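Local coordinates for protein putative hyaluronoglucosaminidase (Clostridium perfringens, PDB 6PWI) that probably acts as a secreted family 84 glycoside hydrolase with hexosaminidase activity, here represented by its N-terminal, barrel and helical portions, at residues A[411-421]-A[438-449]; A[469-477]-A[542-553]. One frame throughout, in Å; residues are numbered along the deposited sequence.

In the fold
The two contacts follow one another along the chain, one in the last strand-helix unit of the barrel, the other among the helices after it. Contact 1 joins the approach to the eighth strand, 418-423, to the helix 433-444 that comes after it. Contact 2, further along the chain, sets the helix 467-475 against the long helix 540-572 of the C-terminal helical part. Their centres lie 28 Å apart and their nearest atoms about 11 Å, without touching; the centres are about 12 and 18 Å from that of the chain. Both are buried, and both lie away from D299, the predicted proton donor.

Contact 1: A[411-421]-A[438-449]; sequences LDPTVTNFKGI and AIADYGWNRADF
R446 and F418 tie together the last strand-helix unit of the (β/α)8 barrel, where 411-421 leads into the eighth strand and 438-449 holds the end of the next helix and the turn beyond it. The guanidinium lies flat over one face of the F418 ring, planes 19° apart and CZ 3.9 Å from the ring centroid, a stacked cation-pi pair. A bend in the arginine chain (chi3 -147°) also brings NH2 to 2.9 Å from F418 O, which it meets from above the carbonyl plane; NH1 adds a weak bond to T416 O. F376 of helix 373-383 stacks on F418 as well.

The tight part centres on Y442, whose ring is carried toward the loop with CG anti to the backbone N (chi1 174°). L411 CB sits over the centre of one face, 3.7 Å from the centroid, while R446 CG covers the opposite face nearer the rim. Y442 OH donates to D412 O at 2.7 Å, coming from above the carbonyl plane. L411 CD1 continues the apolar layer to I439 CD1, 3.6 Å away, and to the F449 ring; on another branch of the same isoleucine, I421 CG2 packs on I439 CG2 at 3.9 Å, and also on G443 CA.

Toward solvent the fit is looser. T416 and A447 are exposed, and the P413 ring meets mostly backbone of the turn after the helix, CB resting against R446 O. Here the two segments meet through a CA-H...O contact, A447 CA lying 3.5 Å from P413 O.

Contact 2: A[469-477]-A[542-553]; sequences ELYTFAKHM and LKSEIKGWVDSL
A steep helix-helix crossing joins helix 467-475 to helix 540-572 of the C-terminal helical part, with F473 of the first packed on V550 of the second. The axes of the two short segments pass 11.4 Å apart at 71°, and no hydrogen bond spans them; apolar side chains do the work. V550 CG2 lies over one face of the F473 ring, 4.0 Å from its centroid and 24° off the normal, a CH-pi contact. The opposite face rests on E469 O from the preceding helical turn, so the ring is held between its own helix and its partner. I546 CD1 reaches F473 CD2 at 4.0 Å, and L553 CD2 approaches F473 CD1 at 3.8 Å, both at an oblique slant to the ring.

Different residues extend the contact at each end of the crossing. Just past the shorter helix, M477 extends straight beyond CG (chi2 180°), which lays SD 3.9 Å from W549 CB and sets CE against both W549 O and L553 CD2. The sulfur also makes a Met-aromatic contact, oblique to the indole, 5.2 Å from the centroid of the five-membered ring. At the other end L470 CD1 meets I546 CD1 at 4.2 Å, and its second methyl meets L542.

The polar ends of this apolar layer turn to other parts of the chain: W549 NE1 bonds K401 O, and H476 ND1 bonds S492 OG. Around the crossing, helix 451-462 receives L470 on F459 and I462, helix 513-536 borders I546 and V550, and L613 of helix 613-623 touches H476 and L553.

Contact 1: A[411-421]-A[438-449]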
loop_
_atom_site.group_PDB
_atom_site.type_symbol
_atom_site.label_atom_id
_atom_site.label_comp_id
_atom_site.label_asym_id
_atom_site.label_seq_id
_atom_site.Cartn_x
_atom_site.Cartn_y
_atom_site.Cartn_z
ATOM N N LEU A 411 5.400 -1.737 -11.205
ATOM C CA LEU A 411 6.535 -1.847 -10.303
ATOM C C LEU A 411 7.614 -2.723 -10.937
ATOM O O LEU A 411 7.496 -3.944 -10.936
ATOM C CB LEU A 411 6.053 -2.440 -8.972
ATOM C CG LEU A 411 4.888 -1.711 -8.301
ATOM C CD1 LEU A 411 4.494 -2.395 -7.003
ATOM C CD2 LEU A 411 5.213 -0.243 -8.059
ATOM N N ASP A 412 8.683 -2.094 -11.440
ATOM C CA ASP A 412 9.767 -2.817 -12.091
ATOM C C ASP A 412 10.812 -3.293 -11.075
ATOM O O ASP A 412 11.515 -2.492 -10.458
ATOM C CB ASP A 412 10.354 -1.995 -13.239
ATOM C CG ASP A 412 11.442 -2.704 -14.024
ATOM O OD1 ASP A 412 11.879 -3.816 -13.605
ATOM O OD2 ASP A 412 11.860 -2.123 -15.042
ATOM N N PRO A 413 10.963 -4.625 -10.893
ATOM C CA PRO A 413 11.898 -5.175 -9.912
ATOM C C PRO A 413 13.386 -4.953 -10.180
ATOM O O PRO A 413 14.207 -5.272 -9.324
ATOM C CB PRO A 413 11.589 -6.679 -9.869
ATOM C CG PRO A 413 10.832 -6.971 -11.143
ATOM C CD PRO A 413 10.196 -5.670 -11.587
ATOM N N THR A 414 13.730 -4.369 -11.333
ATOM C CA THR A 414 15.129 -4.213 -11.709
ATOM C C THR A 414 15.609 -2.774 -11.515
ATOM O O THR A 414 16.766 -2.473 -11.813
ATOM C CB THR A 414 15.372 -4.591 -13.178
ATOM O OG1 THR A 414 14.645 -3.659 -13.986
ATOM C CG2 THR A 414 15.000 -6.024 -13.499
ATOM N N VAL A 415 14.716 -1.890 -11.043
ATOM C CA VAL A 415 15.045 -0.483 -10.867
ATOM C C VAL A 415 15.635 -0.270 -9.474
ATOM O O VAL A 415 15.039 -0.677 -8.481
ATOM C CB VAL A 415 13.823 0.425 -11.098
ATOM C CG1 VAL A 415 14.167 1.890 -10.865
ATOM C CG2 VAL A 415 13.234 0.231 -12.482
ATOM N N THR A 416 16.773 0.431 -9.408
ATOM C CA THR A 416 17.567 0.470 -8.187
ATOM C C THR A 416 17.816 1.901 -7.695
ATOM O O THR A 416 18.302 2.090 -6.583
ATOM C CB THR A 416 18.911 -0.247 -8.396
ATOM O OG1 THR A 416 19.615 0.424 -9.444
ATOM C CG2 THR A 416 18.764 -1.710 -8.755
ATOM N N ASN A 417 17.500 2.912 -8.510
ATOM C CA ASN A 417 18.107 4.223 -8.318
ATOM C C ASN A 417 17.127 5.224 -7.697
ATOM O O ASN A 417 16.955 6.333 -8.212
ATOM C CB ASN A 417 18.722 4.744 -9.625
ATOM C CG ASN A 417 17.758 4.733 -10.798
ATOM O OD1 ASN A 417 16.774 3.990 -10.801
ATOM N ND2 ASN A 417 18.032 5.554 -11.803
ATOM N N PHE A 418 16.504 4.849 -6.571
ATOM C CA PHE A 418 15.524 5.723 -5.943
ATOM C C PHE A 418 15.377 5.379 -4.464
ATOM O O PHE A 418 15.743 4.282 -4.048
ATOM C CB PHE A 418 14.202 5.732 -6.723
ATOM C CG PHE A 418 13.379 4.474 -6.624
ATOM C CD1 PHE A 418 12.160 4.480 -5.970
ATOM C CD2 PHE A 418 13.827 3.284 -7.175
ATOM C CE1 PHE A 418 11.401 3.324 -5.875
ATOM C CE2 PHE A 418 13.064 2.130 -7.083
ATOM C CZ PHE A 418 11.850 2.152 -6.435
ATOM N N LYS A 419 14.812 6.329 -3.705
ATOM C CA LYS A 419 14.887 6.376 -2.253
ATOM C C LYS A 419 13.732 5.611 -1.613
ATOM O O LYS A 419 13.776 5.306 -0.425
ATOM C CB LYS A 419 14.826 7.829 -1.769
ATOM C CG LYS A 419 16.060 8.673 -2.045
ATOM C CD LYS A 419 16.028 10.038 -1.387
ATOM C CE LYS A 419 17.411 10.529 -1.000
ATOM N NZ LYS A 419 17.406 11.982 -0.695
ATOM N N GLY A 420 12.682 5.322 -2.389
ATOM C CA GLY A 420 11.500 4.682 -1.840
ATOM C C GLY A 420 10.231 5.073 -2.587
ATOM O O GLY A 420 10.280 5.820 -3.560
ATOM N N ILE A 421 9.089 4.571 -2.108
ATOM C CA ILE A 421 7.861 4.696 -2.871
ATOM C C ILE A 421 6.668 4.800 -1.922
ATOM O O ILE A 421 6.618 4.124 -0.893
ATOM C CB ILE A 421 7.746 3.532 -3.883
ATOM C CG1 ILE A 421 6.456 3.602 -4.707
ATOM C CG2 ILE A 421 7.938 2.180 -3.207
ATOM C CD1 ILE A 421 6.538 2.901 -6.051
ATOM N N ALA A 438 1.231 -4.528 -2.169
ATOM C CA ALA A 438 2.153 -4.551 -3.294
ATOM C C ALA A 438 3.332 -3.618 -3.036
ATOM O O ALA A 438 4.485 -4.047 -3.108
ATOM C CB ALA A 438 1.439 -4.208 -4.573
ATOM N N ILE A 439 3.028 -2.357 -2.707
ATOM C CA ILE A 439 4.037 -1.331 -2.469
ATOM C C ILE A 439 4.927 -1.709 -1.282
ATOM O O ILE A 439 6.126 -1.451 -1.306
ATOM C CB ILE A 439 3.375 0.052 -2.294
ATOM C CG1 ILE A 439 2.591 0.463 -3.544
ATOM C CG2 ILE A 439 4.379 1.114 -1.880
ATOM C CD1 ILE A 439 3.313 0.225 -4.838
ATOM N N ALA A 440 4.338 -2.331 -0.255
ATOM C CA ALA A 440 5.083 -2.751 0.917
ATOM C C ALA A 440 6.131 -3.788 0.521
ATOM O O ALA A 440 7.299 -3.650 0.880
ATOM C CB ALA A 440 4.145 -3.291 1.965
ATOM N N ASP A 441 5.696 -4.815 -0.219
ATOM C CA ASP A 441 6.551 -5.909 -0.642
ATOM C C ASP A 441 7.638 -5.368 -1.568
ATOM O O ASP A 441 8.826 -5.583 -1.337
ATOM C CB ASP A 441 5.701 -6.995 -1.300
ATOM C CG ASP A 441 6.430 -8.289 -1.628
ATOM O OD1 ASP A 441 7.555 -8.505 -1.111
ATOM O OD2 ASP A 441 5.855 -9.089 -2.390
ATOM N N TYR A 442 7.218 -4.643 -2.610
ATOM C CA TYR A 442 8.139 -4.104 -3.595
ATOM C C TYR A 442 9.094 -3.106 -2.947
ATOM O O TYR A 442 10.282 -3.090 -3.257
ATOM C CB TYR A 442 7.368 -3.455 -4.746
ATOM C CG TYR A 442 8.217 -2.737 -5.765
ATOM C CD1 TYR A 442 9.099 -3.425 -6.585
ATOM C CD2 TYR A 442 8.131 -1.365 -5.925
ATOM C CE1 TYR A 442 9.874 -2.773 -7.534
ATOM C CE2 TYR A 442 8.888 -0.696 -6.875
ATOM C CZ TYR A 442 9.762 -1.402 -7.680
ATOM O OH TYR A 442 10.514 -0.743 -8.608
ATOM N N GLY A 443 8.561 -2.265 -2.056
ATOM C CA GLY A 443 9.347 -1.213 -1.432
ATOM C C GLY A 443 10.468 -1.780 -0.568
ATOM O O GLY A 443 11.561 -1.211 -0.531
ATOM N N TRP A 444 10.179 -2.906 0.103
ATOM C CA TRP A 444 11.114 -3.554 1.009
ATOM C C TRP A 444 12.177 -4.330 0.227
ATOM O O TRP A 444 13.374 -4.113 0.434
ATOM C CB TRP A 444 10.384 -4.447 2.022
ATOM C CG TRP A 444 11.312 -5.109 2.997
ATOM C CD1 TRP A 444 11.920 -6.321 2.853
ATOM C CD2 TRP A 444 11.764 -4.587 4.261
ATOM N NE1 TRP A 444 12.714 -6.592 3.934
ATOM C CE2 TRP A 444 12.640 -5.548 4.816
ATOM C CE3 TRP A 444 11.516 -3.409 4.982
ATOM C CZ2 TRP A 444 13.268 -5.364 6.051
ATOM C CZ3 TRP A 444 12.141 -3.225 6.199
ATOM C CH2 TRP A 444 13.002 -4.192 6.727
ATOM N N ASN A 445 11.719 -5.224 -0.666
ATOM C CA ASN A 445 12.583 -6.123 -1.417
ATOM C C ASN A 445 12.242 -6.023 -2.901
ATOM O O ASN A 445 11.292 -6.658 -3.353
ATOM C CB ASN A 445 12.411 -7.575 -0.955
ATOM C CG ASN A 445 13.369 -8.551 -1.611
ATOM O OD1 ASN A 445 13.848 -8.322 -2.721
ATOM N ND2 ASN A 445 13.652 -9.655 -0.936
ATOM N N ARG A 446 13.051 -5.265 -3.652
ATOM C CA ARG A 446 12.749 -4.965 -5.041
ATOM C C ARG A 446 13.003 -6.161 -5.956
ATOM O O ARG A 446 12.129 -6.537 -6.731
ATOM C CB ARG A 446 13.504 -3.721 -5.506
ATOM C CG ARG A 446 12.801 -2.424 -5.145
ATOM C CD ARG A 446 13.770 -1.298 -5.419
ATOM N NE ARG A 446 13.645 -0.171 -4.511
ATOM C CZ ARG A 446 14.588 0.761 -4.372
ATOM N NH1 ARG A 446 15.709 0.666 -5.074
ATOM N NH2 ARG A 446 14.412 1.774 -3.534
ATOM N N ALA A 447 14.201 -6.744 -5.892
ATOM C CA ALA A 447 14.582 -7.756 -6.868
ATOM C C ALA A 447 13.668 -8.978 -6.780
ATOM O O ALA A 447 13.342 -9.576 -7.806
ATOM C CB ALA A 447 16.036 -8.130 -6.719
ATOM N N ASP A 448 13.237 -9.327 -5.560
ATOM C CA ASP A 448 12.445 -10.528 -5.352
ATOM C C ASP A 448 10.952 -10.227 -5.454
ATOM O O ASP A 448 10.138 -11.031 -5.011
ATOM C CB ASP A 448 12.758 -11.191 -4.009
ATOM C CG ASP A 448 14.220 -11.564 -3.822
ATOM O OD1 ASP A 448 14.921 -11.750 -4.841
ATOM O OD2 ASP A 448 14.651 -11.657 -2.653
ATOM N N PHE A 449 10.584 -9.081 -6.040
ATOM C CA PHE A 449 9.167 -8.792 -6.182
ATOM C C PHE A 449 8.572 -9.636 -7.306
ATOM O O PHE A 449 8.909 -9.461 -8.480
ATOM C CB PHE A 449 8.882 -7.307 -6.394
ATOM C CG PHE A 449 7.411 -6.987 -6.473
ATOM C CD1 PHE A 449 6.587 -7.166 -5.369
ATOM C CD2 PHE A 449 6.843 -6.524 -7.649
ATOM C CE1 PHE A 449 5.232 -6.877 -5.440
ATOM C CE2 PHE A 449 5.487 -6.232 -7.720
ATOM C CZ PHE A 449 4.685 -6.405 -6.615
#

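Contact 2: A[469-477]-A[542-553]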
loop_
_atom_site.group_PDB
_atom_site.type_symbol
_atom_site.label_atom_id
_atom_site.label_comp_id
_atom_site.label_asym_id
_atom_site.label_seq_id
_atom_site.Cartn_x
_atom_site.Cartn_y
_atom_site.Cartn_z
ATOM N N GLU A 469 -12.914 -15.298 -2.633
ATOM C CA GLU A 469 -13.935 -14.415 -3.172
ATOM C C GLU A 469 -13.344 -13.050 -3.535
ATOM O O GLU A 469 -13.606 -12.529 -4.621
ATOM C CB GLU A 469 -15.100 -14.269 -2.190
ATOM C CG GLU A 469 -15.965 -15.512 -2.065
ATOM C CD GLU A 469 -15.417 -16.618 -1.175
ATOM O OE1 GLU A 469 -14.384 -16.386 -0.498
ATOM O OE2 GLU A 469 -16.020 -17.721 -1.161
ATOM N N LEU A 470 -12.548 -12.464 -2.630
ATOM C CA LEU A 470 -12.044 -11.120 -2.875
ATOM C C LEU A 470 -11.008 -11.148 -3.994
ATOM O O LEU A 470 -10.933 -10.210 -4.784
ATOM C CB LEU A 470 -11.471 -10.517 -1.591
ATOM C CG LEU A 470 -10.919 -9.101 -1.746
ATOM C CD1 LEU A 470 -12.020 -8.122 -2.152
ATOM C CD2 LEU A 470 -10.214 -8.650 -0.474
ATOM N N TYR A 471 -10.223 -12.230 -4.057
ATOM C CA TYR A 471 -9.333 -12.480 -5.179
ATOM C C TYR A 471 -10.127 -12.560 -6.487
ATOM O O TYR A 471 -9.724 -11.964 -7.482
ATOM C CB TYR A 471 -8.477 -13.723 -4.918
ATOM C CG TYR A 471 -7.425 -14.022 -5.959
ATOM C CD1 TYR A 471 -6.752 -13.004 -6.616
ATOM C CD2 TYR A 471 -7.075 -15.330 -6.265
ATOM C CE1 TYR A 471 -5.771 -13.271 -7.557
ATOM C CE2 TYR A 471 -6.104 -15.619 -7.212
ATOM C CZ TYR A 471 -5.447 -14.584 -7.858
ATOM O OH TYR A 471 -4.479 -14.850 -8.786
ATOM N N THR A 472 -11.254 -13.289 -6.486
ATOM C CA THR A 472 -12.145 -13.339 -7.638
ATOM C C THR A 472 -12.543 -11.928 -8.075
ATOM O O THR A 472 -12.466 -11.616 -9.263
ATOM C CB THR A 472 -13.386 -14.201 -7.376
ATOM O OG1 THR A 472 -12.985 -15.564 -7.238
ATOM C CG2 THR A 472 -14.417 -14.091 -8.474
ATOM N N PHE A 473 -12.956 -11.070 -7.127
ATOM C CA PHE A 473 -13.332 -9.708 -7.491
ATOM C C PHE A 473 -12.145 -8.944 -8.081
ATOM O O PHE A 473 -12.314 -8.173 -9.028
ATOM C CB PHE A 473 -13.909 -8.912 -6.316
ATOM C CG PHE A 473 -15.056 -9.556 -5.579
ATOM C CD1 PHE A 473 -15.917 -10.437 -6.217
ATOM C CD2 PHE A 473 -15.288 -9.256 -4.245
ATOM C CE1 PHE A 473 -16.965 -11.028 -5.526
ATOM C CE2 PHE A 473 -16.339 -9.839 -3.555
ATOM C CZ PHE A 473 -17.177 -10.724 -4.198
ATOM N N ALA A 474 -10.949 -9.151 -7.509
ATOM C CA ALA A 474 -9.789 -8.359 -7.887
ATOM C C ALA A 474 -9.355 -8.711 -9.306
ATOM O O ALA A 474 -8.825 -7.859 -10.020
ATOM C CB ALA A 474 -8.667 -8.536 -6.895
ATOM N N LYS A 475 -9.610 -9.965 -9.702
ATOM C CA LYS A 475 -9.325 -10.460 -11.040
ATOM C C LYS A 475 -10.044 -9.640 -12.111
ATOM O O LYS A 475 -9.540 -9.549 -13.227
ATOM C CB LYS A 475 -9.735 -11.930 -11.176
ATOM C CG LYS A 475 -8.714 -12.933 -10.665
ATOM C CD LYS A 475 -9.318 -14.294 -10.414
ATOM C CE LYS A 475 -8.285 -15.343 -10.069
ATOM N NZ LYS A 475 -8.940 -16.585 -9.590
ATOM N N HIS A 476 -11.210 -9.067 -11.771
ATOM C CA HIS A 476 -12.104 -8.456 -12.749
ATOM C C HIS A 476 -12.293 -6.964 -12.483
ATOM O O HIS A 476 -13.140 -6.312 -13.112
ATOM C CB HIS A 476 -13.447 -9.197 -12.791
ATOM C CG HIS A 476 -13.280 -10.654 -13.039
ATOM N ND1 HIS A 476 -12.785 -11.143 -14.236
ATOM C CD2 HIS A 476 -13.509 -11.723 -12.246
ATOM C CE1 HIS A 476 -12.718 -12.458 -14.173
ATOM N NE2 HIS A 476 -13.153 -12.839 -12.955
ATOM N N MET A 477 -11.494 -6.429 -11.553
ATOM C CA MET A 477 -11.612 -5.021 -11.226
ATOM C C MET A 477 -10.216 -4.414 -11.122
ATOM O O MET A 477 -9.646 -4.364 -10.031
ATOM C CB MET A 477 -12.371 -4.844 -9.907
ATOM C CG MET A 477 -13.759 -5.450 -9.913
ATOM S SD MET A 477 -14.598 -5.202 -8.331
ATOM C CE MET A 477 -15.965 -6.354 -8.461
ATOM N N LEU A 542 -15.128 -3.109 4.650
ATOM C CA LEU A 542 -14.852 -3.544 3.289
ATOM C C LEU A 542 -16.166 -3.860 2.569
ATOM O O LEU A 542 -16.369 -3.434 1.435
ATOM C CB LEU A 542 -13.900 -4.743 3.343
ATOM C CG LEU A 542 -13.624 -5.466 2.024
ATOM C CD1 LEU A 542 -12.967 -4.544 1.005
ATOM C CD2 LEU A 542 -12.763 -6.697 2.267
ATOM N N LYS A 543 -17.070 -4.569 3.256
ATOM C CA LYS A 543 -18.325 -5.007 2.667
ATOM C C LYS A 543 -19.121 -3.832 2.103
ATOM O O LYS A 543 -19.602 -3.913 0.971
ATOM C CB LYS A 543 -19.154 -5.811 3.670
ATOM C CG LYS A 543 -18.617 -7.205 3.958
ATOM C CD LYS A 543 -19.618 -8.090 4.664
ATOM C CE LYS A 543 -19.459 -8.108 6.168
ATOM N NZ LYS A 543 -20.424 -9.043 6.794
ATOM N N SER A 544 -19.265 -2.752 2.884
ATOM C CA SER A 544 -20.118 -1.642 2.484
ATOM C C SER A 544 -19.439 -0.794 1.410
ATOM O O SER A 544 -20.103 -0.224 0.551
ATOM C CB SER A 544 -20.553 -0.817 3.666
ATOM O OG SER A 544 -19.483 -0.023 4.138
ATOM N N GLU A 545 -18.105 -0.755 1.449
ATOM C CA GLU A 545 -17.302 -0.007 0.501
ATOM C C GLU A 545 -17.464 -0.563 -0.915
ATOM O O GLU A 545 -17.632 0.203 -1.863
ATOM C CB GLU A 545 -15.842 -0.161 0.901
ATOM C CG GLU A 545 -15.044 1.115 0.823
ATOM C CD GLU A 545 -13.632 0.908 1.349
ATOM O OE1 GLU A 545 -13.356 1.315 2.514
ATOM O OE2 GLU A 545 -12.814 0.328 0.594
ATOM N N ILE A 546 -17.386 -1.893 -1.064
ATOM C CA ILE A 546 -17.267 -2.497 -2.386
ATOM C C ILE A 546 -18.604 -3.038 -2.904
ATOM O O ILE A 546 -18.666 -3.484 -4.046
ATOM C CB ILE A 546 -16.152 -3.562 -2.425
ATOM C CG1 ILE A 546 -16.518 -4.811 -1.624
ATOM C CG2 ILE A 546 -14.814 -2.976 -1.992
ATOM C CD1 ILE A 546 -15.610 -5.986 -1.896
ATOM N N LYS A 547 -19.668 -2.955 -2.091
ATOM C CA LYS A 547 -20.950 -3.601 -2.349
ATOM C C LYS A 547 -21.473 -3.327 -3.763
ATOM O O LYS A 547 -21.910 -4.254 -4.450
ATOM C CB LYS A 547 -21.991 -3.167 -1.312
ATOM C CG LYS A 547 -23.262 -4.003 -1.276
ATOM C CD LYS A 547 -24.405 -3.354 -0.513
ATOM C CE LYS A 547 -25.700 -4.137 -0.581
ATOM N NZ LYS A 547 -26.215 -4.191 -1.967
ATOM N N GLY A 548 -21.455 -2.053 -4.179
ATOM C CA GLY A 548 -21.961 -1.638 -5.480
ATOM C C GLY A 548 -21.245 -2.336 -6.636
ATOM O O GLY A 548 -21.866 -2.662 -7.644
ATOM N N TRP A 549 -19.937 -2.574 -6.474
ATOM C CA TRP A 549 -19.132 -3.250 -7.477
ATOM C C TRP A 549 -19.475 -4.735 -7.524
ATOM O O TRP A 549 -19.517 -5.330 -8.598
ATOM C CB TRP A 549 -17.641 -3.005 -7.235
ATOM C CG TRP A 549 -17.198 -1.657 -7.714
ATOM C CD1 TRP A 549 -16.741 -1.338 -8.961
ATOM C CD2 TRP A 549 -17.185 -0.430 -6.960
ATOM N NE1 TRP A 549 -16.433 -0.004 -9.029
ATOM C CE2 TRP A 549 -16.692 0.579 -7.818
ATOM C CE3 TRP A 549 -17.519 -0.089 -5.643
ATOM C CZ2 TRP A 549 -16.541 1.902 -7.404
ATOM C CZ3 TRP A 549 -17.367 1.220 -5.233
ATOM C CH2 TRP A 549 -16.884 2.200 -6.104
ATOM N N VAL A 550 -19.736 -5.322 -6.354
ATOM C CA VAL A 550 -20.083 -6.729 -6.293
ATOM C C VAL A 550 -21.470 -6.909 -6.906
ATOM O O VAL A 550 -21.721 -7.898 -7.586
ATOM C CB VAL A 550 -19.980 -7.267 -4.853
ATOM C CG1 VAL A 550 -20.401 -8.721 -4.741
ATOM C CG2 VAL A 550 -18.573 -7.083 -4.300
ATOM N N ASP A 551 -22.350 -5.924 -6.683
ATOM C CA ASP A 551 -23.700 -5.932 -7.226
ATOM C C ASP A 551 -23.638 -5.879 -8.753
ATOM O O ASP A 551 -24.349 -6.610 -9.443
ATOM C CB ASP A 551 -24.540 -4.783 -6.656
ATOM C CG ASP A 551 -24.940 -4.963 -5.197
ATOM O OD1 ASP A 551 -24.966 -6.122 -4.726
ATOM O OD2 ASP A 551 -25.229 -3.935 -4.532
ATOM N N SER A 552 -22.763 -5.016 -9.275
ATOM C CA SER A 552 -22.621 -4.872 -10.711
ATOM C C SER A 552 -22.056 -6.159 -11.305
ATOM O O SER A 552 -22.552 -6.647 -12.317
ATOM C CB SER A 552 -21.788 -3.668 -11.044
ATOM O OG SER A 552 -21.770 -3.446 -12.441
ATOM N N LEU A 553 -21.047 -6.730 -10.637
ATOM C CA LEU A 553 -20.401 -7.938 -11.121
ATOM C C LEU A 553 -21.358 -9.131 -11.069
ATOM O O LEU A 553 -21.303 -9.999 -11.944
ATOM C CB LEU A 553 -19.131 -8.213 -10.313
ATOM C CG LEU A 553 -18.347 -9.448 -10.746
ATOM C CD1 LEU A 553 -17.791 -9.279 -12.149
ATOM C CD2 LEU A 553 -17.233 -9.759 -9.759
#